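Local atomic coordinates of oxalate--CoA ligase (Arabidopsis thaliana, PDB entry 5IE0), a protein that belongs to the ANL superfamily of AMP-binding enzymes, built from a large N-terminal domain followed by a smaller C-terminal one. Residues 166-171 with 213-218; 256-261 with 284-289; 314-319 with 369-374; 319-324 with 341-346. One frame throughout, in Å; residues are numbered along the deposited sequence.

Contact 1: residues 166-171 with 213-218. With SRT (S,R meso-tartaric acid), chain C.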
# COMPACT_ATOMS: atom_id res chain seq x y z
N LEU A 166 -6.19 7.34 -11.90
CA LEU A 166 -6.51 6.69 -10.64
C LEU A 166 -7.08 7.69 -9.64
O LEU A 166 -6.53 8.77 -9.44
CB LEU A 166 -5.27 6.00 -10.07
CG LEU A 166 -5.36 5.31 -8.71
CD1 LEU A 166 -6.41 4.21 -8.72
CD2 LEU A 166 -4.01 4.75 -8.30
N PHE A 167 -8.19 7.32 -9.00
CA PHE A 167 -8.81 8.16 -7.99
C PHE A 167 -9.02 7.36 -6.71
O PHE A 167 -9.67 6.31 -6.71
CB PHE A 167 -10.15 8.71 -8.49
CG PHE A 167 -10.74 9.78 -7.61
CD1 PHE A 167 -10.50 11.12 -7.87
CD2 PHE A 167 -11.53 9.45 -6.52
CE1 PHE A 167 -11.03 12.11 -7.07
CE2 PHE A 167 -12.07 10.44 -5.71
CZ PHE A 167 -11.82 11.77 -5.99
N LEU A 168 -8.47 7.87 -5.61
CA LEU A 168 -8.57 7.20 -4.32
C LEU A 168 -8.96 8.20 -3.24
O LEU A 168 -9.11 9.39 -3.52
CB LEU A 168 -7.25 6.51 -3.98
CG LEU A 168 -6.82 5.40 -4.94
CD1 LEU A 168 -5.37 5.02 -4.71
CD2 LEU A 168 -7.73 4.18 -4.81
N HIS A 169 -9.13 7.72 -2.02
CA HIS A 169 -9.45 8.59 -0.89
C HIS A 169 -8.48 8.38 0.26
O HIS A 169 -7.92 7.29 0.42
CB HIS A 169 -10.88 8.35 -0.41
CG HIS A 169 -11.93 8.98 -1.27
ND1 HIS A 169 -12.44 8.36 -2.39
CD2 HIS A 169 -12.57 10.17 -1.17
CE1 HIS A 169 -13.35 9.14 -2.95
NE2 HIS A 169 -13.45 10.25 -2.22
N THR A 170 -8.26 9.42 1.05
CA THR A 170 -7.52 9.29 2.29
C THR A 170 -8.42 8.58 3.31
O THR A 170 -9.63 8.48 3.11
CB THR A 170 -7.06 10.65 2.84
OG1 THR A 170 -8.20 11.49 3.07
CG2 THR A 170 -6.14 11.34 1.84
N SER A 171 -7.82 8.09 4.39
CA SER A 171 -8.55 7.25 5.35
C SER A 171 -9.73 7.98 5.97
O SER A 171 -10.80 7.40 6.18
CB SER A 171 -7.61 6.74 6.44
OG SER A 171 -6.96 7.82 7.10
N PHE A 213 -6.86 -2.31 -4.13
CA PHE A 213 -7.54 -1.02 -4.12
C PHE A 213 -6.82 0.01 -3.24
O PHE A 213 -7.35 1.08 -2.96
CB PHE A 213 -9.01 -1.17 -3.71
CG PHE A 213 -9.23 -1.90 -2.41
CD1 PHE A 213 -9.18 -1.22 -1.20
CD2 PHE A 213 -9.54 -3.25 -2.40
CE1 PHE A 213 -9.40 -1.89 -0.00
CE2 PHE A 213 -9.77 -3.92 -1.21
CZ PHE A 213 -9.70 -3.24 -0.01
N HIS A 214 -5.60 -0.33 -2.81
CA HIS A 214 -4.68 0.63 -2.19
C HIS A 214 -3.39 0.64 -3.01
O HIS A 214 -3.11 -0.31 -3.73
CB HIS A 214 -4.41 0.27 -0.73
CG HIS A 214 -5.60 0.45 0.17
ND1 HIS A 214 -6.24 1.67 0.32
CD2 HIS A 214 -6.26 -0.42 0.96
CE1 HIS A 214 -7.24 1.53 1.16
NE2 HIS A 214 -7.27 0.27 1.57
N VAL A 215 -2.61 1.72 -2.92
CA VAL A 215 -1.47 1.88 -3.83
C VAL A 215 -0.28 0.95 -3.55
O VAL A 215 0.53 0.73 -4.44
CB VAL A 215 -0.95 3.34 -3.86
CG1 VAL A 215 -1.95 4.25 -4.54
CG2 VAL A 215 -0.66 3.84 -2.46
N HIS A 216 -0.17 0.41 -2.34
CA HIS A 216 0.95 -0.50 -2.06
C HIS A 216 0.86 -1.73 -2.97
O HIS A 216 1.78 -2.00 -3.74
CB HIS A 216 0.98 -0.91 -0.59
CG HIS A 216 2.17 -1.74 -0.21
ND1 HIS A 216 2.55 -1.94 1.10
CD2 HIS A 216 3.05 -2.44 -0.96
CE1 HIS A 216 3.61 -2.72 1.14
NE2 HIS A 216 3.94 -3.04 -0.10
N GLY A 217 -0.23 -2.47 -2.88
CA GLY A 217 -0.41 -3.64 -3.71
C GLY A 217 -0.53 -3.29 -5.18
O GLY A 217 0.01 -3.98 -6.04
N LEU A 218 -1.23 -2.19 -5.48
CA LEU A 218 -1.50 -1.80 -6.86
C LEU A 218 -0.25 -1.36 -7.62
O LEU A 218 0.07 -1.92 -8.67
CB LEU A 218 -2.54 -0.68 -6.88
CG LEU A 218 -3.04 -0.20 -8.25
CD1 LEU A 218 -3.66 -1.34 -9.03
CD2 LEU A 218 -4.03 0.94 -8.06
O1 SRT C . -2.62 3.93 2.08
O11 SRT C . -3.36 1.88 1.94
C1 SRT C . -2.43 2.72 1.81
C2 SRT C . -1.09 2.22 1.33
O2 SRT C . -1.10 1.95 -0.04
C3 SRT C . -0.02 3.21 1.72
O3 SRT C . 0.26 2.92 3.06
C4 SRT C . 1.22 3.01 0.89
O4 SRT C . 1.40 3.69 -0.15
O41 SRT C . 2.09 2.17 1.24
O HOH W 1 -6.38 4.34 -0.65

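Contact 2: residues 256-261 with 284-289. With SRT (S,R meso-tartaric acid), chain C.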
# COMPACT_ATOMS: atom_id res chain seq x y z
N TRP A 256 10.58 -12.20 -5.38
CA TRP A 256 10.40 -11.18 -4.36
C TRP A 256 8.94 -11.09 -3.95
O TRP A 256 8.07 -11.64 -4.62
CB TRP A 256 10.88 -9.81 -4.86
CG TRP A 256 10.00 -9.22 -5.94
CD1 TRP A 256 9.86 -9.66 -7.22
CD2 TRP A 256 9.15 -8.06 -5.82
NE1 TRP A 256 8.97 -8.86 -7.91
CE2 TRP A 256 8.53 -7.87 -7.07
CE3 TRP A 256 8.86 -7.17 -4.78
CZ2 TRP A 256 7.63 -6.82 -7.31
CZ3 TRP A 256 7.97 -6.14 -5.01
CH2 TRP A 256 7.36 -5.97 -6.27
N TYR A 257 8.67 -10.39 -2.85
CA TYR A 257 7.30 -9.99 -2.54
C TYR A 257 7.32 -8.74 -1.66
O TYR A 257 8.34 -8.38 -1.08
CB TYR A 257 6.52 -11.13 -1.88
CG TYR A 257 6.73 -11.34 -0.39
CD1 TYR A 257 5.85 -10.79 0.54
CD2 TYR A 257 7.77 -12.13 0.09
CE1 TYR A 257 6.03 -10.99 1.91
CE2 TYR A 257 7.95 -12.34 1.45
CZ TYR A 257 7.08 -11.77 2.35
OH TYR A 257 7.26 -11.98 3.71
N THR A 258 6.18 -8.05 -1.62
CA THR A 258 6.05 -6.85 -0.81
C THR A 258 4.79 -6.97 0.04
O THR A 258 3.77 -7.51 -0.41
CB THR A 258 6.01 -5.57 -1.68
OG1 THR A 258 6.06 -4.41 -0.85
CG2 THR A 258 4.76 -5.52 -2.55
N ALA A 259 4.87 -6.49 1.28
CA ALA A 259 3.73 -6.55 2.17
C ALA A 259 3.86 -5.52 3.29
O ALA A 259 4.88 -4.84 3.41
CB ALA A 259 3.57 -7.95 2.75
N VAL A 260 2.81 -5.40 4.10
CA VAL A 260 2.84 -4.55 5.27
C VAL A 260 3.30 -5.38 6.47
O VAL A 260 3.19 -6.60 6.45
CB VAL A 260 1.45 -3.91 5.54
CG1 VAL A 260 1.02 -3.08 4.34
CG2 VAL A 260 0.42 -4.99 5.84
N PRO A 261 3.85 -4.73 7.50
CA PRO A 261 4.36 -5.45 8.68
C PRO A 261 3.40 -6.48 9.29
O PRO A 261 3.88 -7.52 9.72
CB PRO A 261 4.65 -4.32 9.66
CG PRO A 261 5.10 -3.21 8.77
CD PRO A 261 4.24 -3.31 7.54
N PHE A 284 14.89 -10.23 -2.73
CA PHE A 284 14.63 -9.39 -1.58
C PHE A 284 13.19 -9.55 -1.12
O PHE A 284 12.33 -10.05 -1.85
CB PHE A 284 14.90 -7.91 -1.92
CG PHE A 284 13.95 -7.34 -2.93
CD1 PHE A 284 12.82 -6.64 -2.52
CD2 PHE A 284 14.17 -7.50 -4.28
CE1 PHE A 284 11.94 -6.11 -3.45
CE2 PHE A 284 13.30 -6.98 -5.22
CZ PHE A 284 12.18 -6.28 -4.80
N ILE A 285 12.94 -9.13 0.11
CA ILE A 285 11.60 -9.05 0.67
C ILE A 285 11.36 -7.59 1.01
O ILE A 285 12.24 -6.94 1.55
CB ILE A 285 11.45 -9.94 1.92
CG1 ILE A 285 11.52 -11.41 1.53
CG2 ILE A 285 10.14 -9.62 2.65
CD1 ILE A 285 11.57 -12.36 2.72
N ARG A 286 10.19 -7.05 0.67
CA ARG A 286 9.93 -5.63 0.89
C ARG A 286 8.88 -5.40 1.96
O ARG A 286 7.91 -6.15 2.06
CB ARG A 286 9.49 -4.97 -0.42
CG ARG A 286 9.23 -3.47 -0.35
CD ARG A 286 8.84 -2.93 -1.72
NE ARG A 286 8.68 -1.47 -1.74
CZ ARG A 286 7.50 -0.85 -1.71
NH1 ARG A 286 6.37 -1.54 -1.65
NH2 ARG A 286 7.46 0.48 -1.74
N SER A 287 9.06 -4.36 2.76
CA SER A 287 8.03 -3.95 3.71
C SER A 287 7.73 -2.46 3.55
O SER A 287 8.63 -1.67 3.27
CB SER A 287 8.46 -4.26 5.15
OG SER A 287 7.42 -3.96 6.06
N CYS A 288 6.46 -2.09 3.71
CA CYS A 288 6.04 -0.70 3.53
C CYS A 288 4.68 -0.44 4.17
O CYS A 288 4.03 -1.38 4.64
CB CYS A 288 5.99 -0.35 2.03
SG CYS A 288 5.94 1.42 1.64
N SER A 289 4.28 0.84 4.18
CA SER A 289 2.96 1.34 4.64
C SER A 289 2.89 1.61 6.15
O SER A 289 2.11 2.45 6.59
CB SER A 289 1.82 0.39 4.25
OG SER A 289 1.75 0.21 2.84
O1 SRT C . -2.62 3.93 2.08
O11 SRT C . -3.36 1.88 1.94
C1 SRT C . -2.43 2.72 1.81
C2 SRT C . -1.09 2.22 1.33
O2 SRT C . -1.10 1.95 -0.04
C3 SRT C . -0.02 3.21 1.72
O3 SRT C . 0.26 2.92 3.06
C4 SRT C . 1.22 3.01 0.89
O4 SRT C . 1.40 3.69 -0.15
O41 SRT C . 2.09 2.17 1.24

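Contact 3: residues 314-319 with 369-374. With SRT (S,R meso-tartaric acid), chain C.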
# COMPACT_ATOMS: atom_id res chain seq x y z
N MET A 314 2.93 6.67 0.49
CA MET A 314 1.56 7.08 0.79
C MET A 314 0.80 7.37 -0.50
O MET A 314 1.40 7.55 -1.56
CB MET A 314 1.53 8.30 1.72
CG MET A 314 2.02 9.61 1.10
SD MET A 314 2.35 10.88 2.34
CE MET A 314 0.73 11.13 3.06
N THR A 315 -0.53 7.41 -0.40
CA THR A 315 -1.40 7.59 -1.56
C THR A 315 -1.09 8.86 -2.36
O THR A 315 -1.03 8.83 -3.59
CB THR A 315 -2.88 7.62 -1.14
OG1 THR A 315 -3.19 6.44 -0.38
CG2 THR A 315 -3.79 7.68 -2.36
N GLU A 316 -0.87 9.96 -1.65
CA GLU A 316 -0.62 11.24 -2.31
C GLU A 316 0.68 11.24 -3.12
O GLU A 316 0.88 12.09 -3.98
CB GLU A 316 -0.59 12.38 -1.28
CG GLU A 316 -1.93 12.68 -0.64
CD GLU A 316 -2.18 11.92 0.64
OE1 GLU A 316 -1.70 10.77 0.77
OE2 GLU A 316 -2.87 12.46 1.53
N ALA A 317 1.57 10.30 -2.82
CA ALA A 317 2.83 10.19 -3.54
C ALA A 317 2.79 9.10 -4.60
O ALA A 317 3.83 8.70 -5.13
CB ALA A 317 3.96 9.91 -2.56
N THR A 318 1.58 8.62 -4.90
CA THR A 318 1.38 7.45 -5.76
C THR A 318 2.28 6.33 -5.24
O THR A 318 3.06 5.74 -5.99
CB THR A 318 1.69 7.77 -7.25
OG1 THR A 318 1.07 9.01 -7.60
CG2 THR A 318 1.15 6.67 -8.16
N HIS A 319 2.16 6.09 -3.94
CA HIS A 319 2.94 5.09 -3.20
C HIS A 319 4.36 5.59 -2.91
O HIS A 319 4.54 6.51 -2.10
CB HIS A 319 2.97 3.74 -3.92
CG HIS A 319 3.48 2.61 -3.08
ND1 HIS A 319 3.02 2.37 -1.80
CD2 HIS A 319 4.42 1.67 -3.33
CE1 HIS A 319 3.66 1.32 -1.30
NE2 HIS A 319 4.50 0.87 -2.21
N ASN A 369 5.51 12.12 -9.25
CA ASN A 369 4.68 11.08 -8.65
C ASN A 369 3.63 11.63 -7.70
O ASN A 369 2.67 10.94 -7.34
CB ASN A 369 5.56 10.07 -7.91
CG ASN A 369 6.36 10.71 -6.80
OD1 ASN A 369 7.24 11.53 -7.05
ND2 ASN A 369 6.06 10.35 -5.56
N VAL A 370 3.80 12.88 -7.28
CA VAL A 370 2.93 13.49 -6.28
C VAL A 370 1.65 14.03 -6.91
O VAL A 370 1.68 14.61 -8.00
CB VAL A 370 3.65 14.64 -5.54
CG1 VAL A 370 2.78 15.18 -4.41
CG2 VAL A 370 4.99 14.16 -4.99
N THR A 371 0.52 13.83 -6.23
CA THR A 371 -0.75 14.36 -6.71
C THR A 371 -0.69 15.88 -6.86
O THR A 371 0.03 16.55 -6.12
CB THR A 371 -1.92 14.00 -5.76
OG1 THR A 371 -3.13 14.58 -6.25
CG2 THR A 371 -1.66 14.51 -4.35
N LYS A 372 -1.43 16.41 -7.82
CA LYS A 372 -1.50 17.86 -8.01
C LYS A 372 -2.29 18.52 -6.89
O LYS A 372 -2.14 19.72 -6.65
CB LYS A 372 -2.12 18.21 -9.36
CG LYS A 372 -1.32 17.70 -10.54
CD LYS A 372 0.13 18.16 -10.40
CE LYS A 372 0.79 18.38 -11.75
NZ LYS A 372 2.16 18.95 -11.60
N GLY A 373 -3.12 17.75 -6.20
CA GLY A 373 -3.88 18.27 -5.09
C GLY A 373 -5.16 17.51 -4.83
O GLY A 373 -5.68 16.82 -5.71
N TYR A 374 -5.68 17.62 -3.61
CA TYR A 374 -6.93 16.97 -3.25
C TYR A 374 -8.06 17.53 -4.10
O TYR A 374 -8.04 18.71 -4.46
CB TYR A 374 -7.24 17.13 -1.77
CG TYR A 374 -6.17 16.58 -0.87
CD1 TYR A 374 -5.98 15.21 -0.73
CD2 TYR A 374 -5.33 17.43 -0.16
CE1 TYR A 374 -4.99 14.70 0.09
CE2 TYR A 374 -4.33 16.93 0.67
CZ TYR A 374 -4.17 15.57 0.79
OH TYR A 374 -3.18 15.07 1.61
O1 SRT C . -2.62 3.93 2.08
O11 SRT C . -3.36 1.88 1.94
C1 SRT C . -2.43 2.72 1.81
C2 SRT C . -1.09 2.22 1.33
O2 SRT C . -1.10 1.95 -0.04
C3 SRT C . -0.02 3.21 1.72
O3 SRT C . 0.26 2.92 3.06
C4 SRT C . 1.22 3.01 0.89
O4 SRT C . 1.40 3.69 -0.15
O41 SRT C . 2.09 2.17 1.24

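Contact 4: residues 319-324 with 341-346. With SRT (S,R meso-tartaric acid), chain C.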
# COMPACT_ATOMS: atom_id res chain seq x y z
N HIS A 319 2.16 6.09 -3.94
CA HIS A 319 2.94 5.09 -3.20
C HIS A 319 4.36 5.59 -2.91
O HIS A 319 4.54 6.51 -2.10
CB HIS A 319 2.97 3.74 -3.92
CG HIS A 319 3.48 2.61 -3.08
ND1 HIS A 319 3.02 2.37 -1.80
CD2 HIS A 319 4.42 1.67 -3.33
CE1 HIS A 319 3.66 1.32 -1.30
NE2 HIS A 319 4.50 0.87 -2.21
N LEU A 320 5.36 5.00 -3.56
CA LEU A 320 6.76 5.12 -3.13
C LEU A 320 7.29 6.54 -2.95
O LEU A 320 7.22 7.37 -3.86
CB LEU A 320 7.67 4.39 -4.13
CG LEU A 320 9.18 4.42 -3.82
CD1 LEU A 320 9.48 3.70 -2.51
CD2 LEU A 320 10.01 3.84 -4.96
N MET A 321 7.85 6.80 -1.77
CA MET A 321 8.59 8.02 -1.50
C MET A 321 10.07 7.71 -1.29
O MET A 321 10.93 8.32 -1.92
CB MET A 321 8.03 8.74 -0.27
CG MET A 321 6.73 9.48 -0.54
SD MET A 321 6.03 10.27 0.92
CE MET A 321 5.50 8.86 1.87
N SER A 322 10.37 6.76 -0.41
CA SER A 322 11.77 6.40 -0.18
C SER A 322 11.94 4.91 0.04
O SER A 322 10.98 4.22 0.36
CB SER A 322 12.33 7.16 1.03
OG SER A 322 11.77 6.69 2.25
N SER A 323 13.15 4.40 -0.13
CA SER A 323 13.39 2.99 0.15
C SER A 323 14.85 2.70 0.48
O SER A 323 15.75 3.36 -0.02
CB SER A 323 12.96 2.11 -1.02
OG SER A 323 13.19 0.74 -0.74
N ASN A 324 15.06 1.69 1.31
CA ASN A 324 16.38 1.11 1.43
C ASN A 324 16.76 0.50 0.09
O ASN A 324 15.90 -0.01 -0.62
CB ASN A 324 16.41 0.06 2.55
CG ASN A 324 16.47 0.69 3.92
OD1 ASN A 324 17.55 1.04 4.40
ND2 ASN A 324 15.32 0.83 4.56
N VAL A 341 13.47 8.17 -3.70
CA VAL A 341 13.65 7.61 -5.03
C VAL A 341 12.92 8.43 -6.09
O VAL A 341 11.70 8.53 -6.08
CB VAL A 341 13.16 6.16 -5.11
CG1 VAL A 341 13.42 5.59 -6.50
CG2 VAL A 341 13.84 5.31 -4.05
N GLY A 342 13.68 9.02 -7.01
CA GLY A 342 13.10 9.71 -8.15
C GLY A 342 12.31 10.96 -7.81
O GLY A 342 11.53 11.46 -8.63
N GLN A 343 12.50 11.47 -6.59
CA GLN A 343 11.80 12.67 -6.16
C GLN A 343 12.62 13.41 -5.11
O GLN A 343 13.51 12.85 -4.48
CB GLN A 343 10.42 12.33 -5.60
CG GLN A 343 10.46 11.52 -4.32
CD GLN A 343 9.19 10.72 -4.09
OE1 GLN A 343 8.24 11.20 -3.46
NE2 GLN A 343 9.16 9.50 -4.60
N GLU A 344 12.30 14.69 -4.94
CA GLU A 344 12.93 15.51 -3.92
C GLU A 344 12.28 15.28 -2.58
O GLU A 344 11.07 15.07 -2.49
CB GLU A 344 12.85 16.99 -4.29
CG GLU A 344 13.56 17.36 -5.56
CD GLU A 344 13.36 18.81 -5.91
OE1 GLU A 344 14.15 19.64 -5.42
OE2 GLU A 344 12.42 19.12 -6.67
N MET A 345 13.09 15.33 -1.53
CA MET A 345 12.61 15.14 -0.17
C MET A 345 13.41 16.03 0.78
O MET A 345 14.64 16.08 0.70
CB MET A 345 12.72 13.68 0.25
CG MET A 345 12.23 13.40 1.65
SD MET A 345 12.30 11.65 2.08
CE MET A 345 10.98 11.00 1.05
N ALA A 346 12.72 16.73 1.66
CA ALA A 346 13.39 17.60 2.62
C ALA A 346 12.71 17.56 3.98
O ALA A 346 11.53 17.24 4.09
CB ALA A 346 13.44 19.02 2.09
O1 SRT C . -2.62 3.93 2.08
O11 SRT C . -3.36 1.88 1.94
C1 SRT C . -2.43 2.72 1.81
C2 SRT C . -1.09 2.22 1.33
O2 SRT C . -1.10 1.95 -0.04
C3 SRT C . -0.02 3.21 1.72
O3 SRT C . 0.26 2.92 3.06
C4 SRT C . 1.22 3.01 0.89
O4 SRT C . 1.40 3.69 -0.15
O41 SRT C . 2.09 2.17 1.24

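Contact 1: residues 166-171 with 213-218
Leu-168 on strand 164-169 meets Val-215, the first residue of helix 215-227, and the two methyl groups of the leucine part to find different neighbours. The bond from CA to CB of Leu-168 points at the helix. A chi1 of -62° sets CG beside the backbone N, and chi2 (166°) then parts the methyls, CD1 lying 3.5 Å from CG1 of Val-215 and CD2 3.6 Å from the carbonyl O of Phe-213. One turn further along the helix, CD2 of Leu-218 meets CD2 of Leu-166 tip to tip at 3.8 Å. Phe-73 of helix 67-78 touches both of these leucines, and Pro-85 lies against Leu-166 and Leu-168, so the seam is apolar and buried.

The start of the helix also meets bound meso-tartaric acid. The backbone N of His-216 donates to ligand O2 at 2.9 Å, in a bent bond (139°), and CG2 of Val-215 lies 3.1 Å from the same oxygen. Ligand O11 sits over one face of the His-214 ring, 3.2 Å from CG. ND1 of His-214, the N-cap residue, holds a water in the ring plane at 2.8 Å; that water reaches the strand carbonyl of His-169 weakly. Strand 164-169, which leads into the Ser/Thr/Gly-rich loop of ANL enzymes, thus packs on the N-terminus of helix 215-227, whose first turn lines the meso-tartaric acid site.

Contact 2: residues 256-261 with 284-289
Thr-258 and Arg-286 lie side by side on one face of the sheet, joined by a bond from NH1 of Arg-286 to OG1 of Thr-258 (3.0 Å, 155°) that lies in the guanidinium plane. The arginine chain runs extended from CG to NE, its aliphatic part passing along the threonine hydroxyl, and CB of Cys-288 lies over the rim of one guanidinium face. One residue beyond Cys-288, OG of Ser-289 donates to O41 of meso-tartaric acid at 2.6 Å. On the face of Thr-258 and Arg-286, CB of Trp-256 stands over the ring of Phe-284, 3.8 Å from its centroid, while the indole and phenyl planes are nearly parallel but slid apart. The carbonyl O of Phe-284 is buried here without a polar partner. The other face carries Tyr-257 against Ile-285, with CE2 of the tyrosine 3.7 Å from CG1 of the isoleucine.

Between the two faces the strands run parallel: Arg-286 N donates to Tyr-257 O at 2.9 Å and Arg-286 O accepts from Ala-259 N at 3.2 Å, after which Cys-288 N returns to Ala-259 O. A second shell fixes the polar ends. His-216 bonds both Thr-258 OG1 and Ser-289 OG, Tyr-198 OH meets Arg-286 NE, His-319 NE2 shares Arg-286 NH1, and His-264 takes Tyr-257 OH. Strands 256-259 and 284-287, linked through helix 261-273, make a beta-alpha-beta unit at the margin of a mixed sheet, with Ser-289 delivered to the ligand pocket at the C-terminal end of the strands.

Contact 3: residues 314-319 with 369-374
OG1 of Thr-318 donates to the carbonyl O of Asn-369 at 2.5 Å, in the carbonyl plane. Asn-369 bonds through both its amide and its backbone O: ND2 gives a nearly straight bond to Ala-317 O (2.8 Å) and has Gln-343 OE1 as a further partner.

Further along the seam Thr-371 N donates to Glu-316 O at 2.9 Å and 167°, and CA of Val-370 adds a C-H...O contact to that oxygen at 3.4 Å. The glutamate side chain leaves in another direction. Bent at chi2 (92°), it swings OE2 to the ring edge of Tyr-374, whose OH donates at 2.6 Å to the anti side of the carboxylate; ring and carboxylate planes stand steeply to each other. Lys-178 makes a cation-pi contact with that tyrosine ring.

Within the loop 314-319, Met-314 O accepts from Ala-317 N and His-319 N from opposite faces of its plane, two bonds within the turn. OG1 of Thr-371 closes an ST turn onto Gly-373 N and also meets Pro-181 O. Thr-315 and Glu-316 end the YxxTE signature of the ANL family. Directional polar bonds thus hold the two loops together, consistent with a well-fixed turn from which ND1 of His-319 donates to O4 of meso-tartaric acid (2.7 Å).

Contact 4: residues 319-324 with 341-346
Met-321 and Ser-322, which both touch the methyl of Met-345, form a classic beta bulge opposite Tyr-312, at the corner where strand 319-323 bends. The bulge lies in a mixed sheet of the N-terminal domain, while Met-345 belongs to the neighbouring antiparallel sheet, so residues 341-346 carry the chain from one sheet to the next.

The amide of Gln-343 closes the junction. Its NE2 donates to Leu-320 O at 3.0 Å (158°) across the contact and to Val-341 O at 3.1 Å (176°) within its own segment, both acceptors lying near the amide plane. Its OE1 accepts from ND2 of Asn-369, so both ends of the amide are engaged and its rotation is fixed. Between the segments the backbone adds one more bond, Val-341 N to Met-321 O at 3.1 Å.

Side-chain packing fills in around these polar groups. CD2 of Leu-320 reaches CB of Val-341 at 3.9 Å, and Asn-193 and Ile-194 of helix 184-197 touch the same leucine. Strand 361-366 lies against the methionines through Ile-365. With CG anti to the backbone N and the chain bending only at chi3 (-70°), Met-345 sets CE 3.9 Å from CB of Met-321.

Along the chain contact 1 closes first, then contact 2, and contact 4 is nested in the loop that contact 3 closes. Contacts 2 and 4 reach the same mixed sheet, from strand 256-259 at one margin to strand 319-323; contact 1 brings strand 164-169 and helix 215-227. Centres of contacts 1 and 3 are about 10 Å apart, those of 3 and 4 about 12 Å, and those of 2 and 3 about 20 Å. His-319 is shared by contacts 3 and 4, and its ring stacks on His-216 of contact 1. Parts of the N-terminal domain far apart in sequence thereby converge on one meso-tartaric acid site, which Lys-500 also reaches.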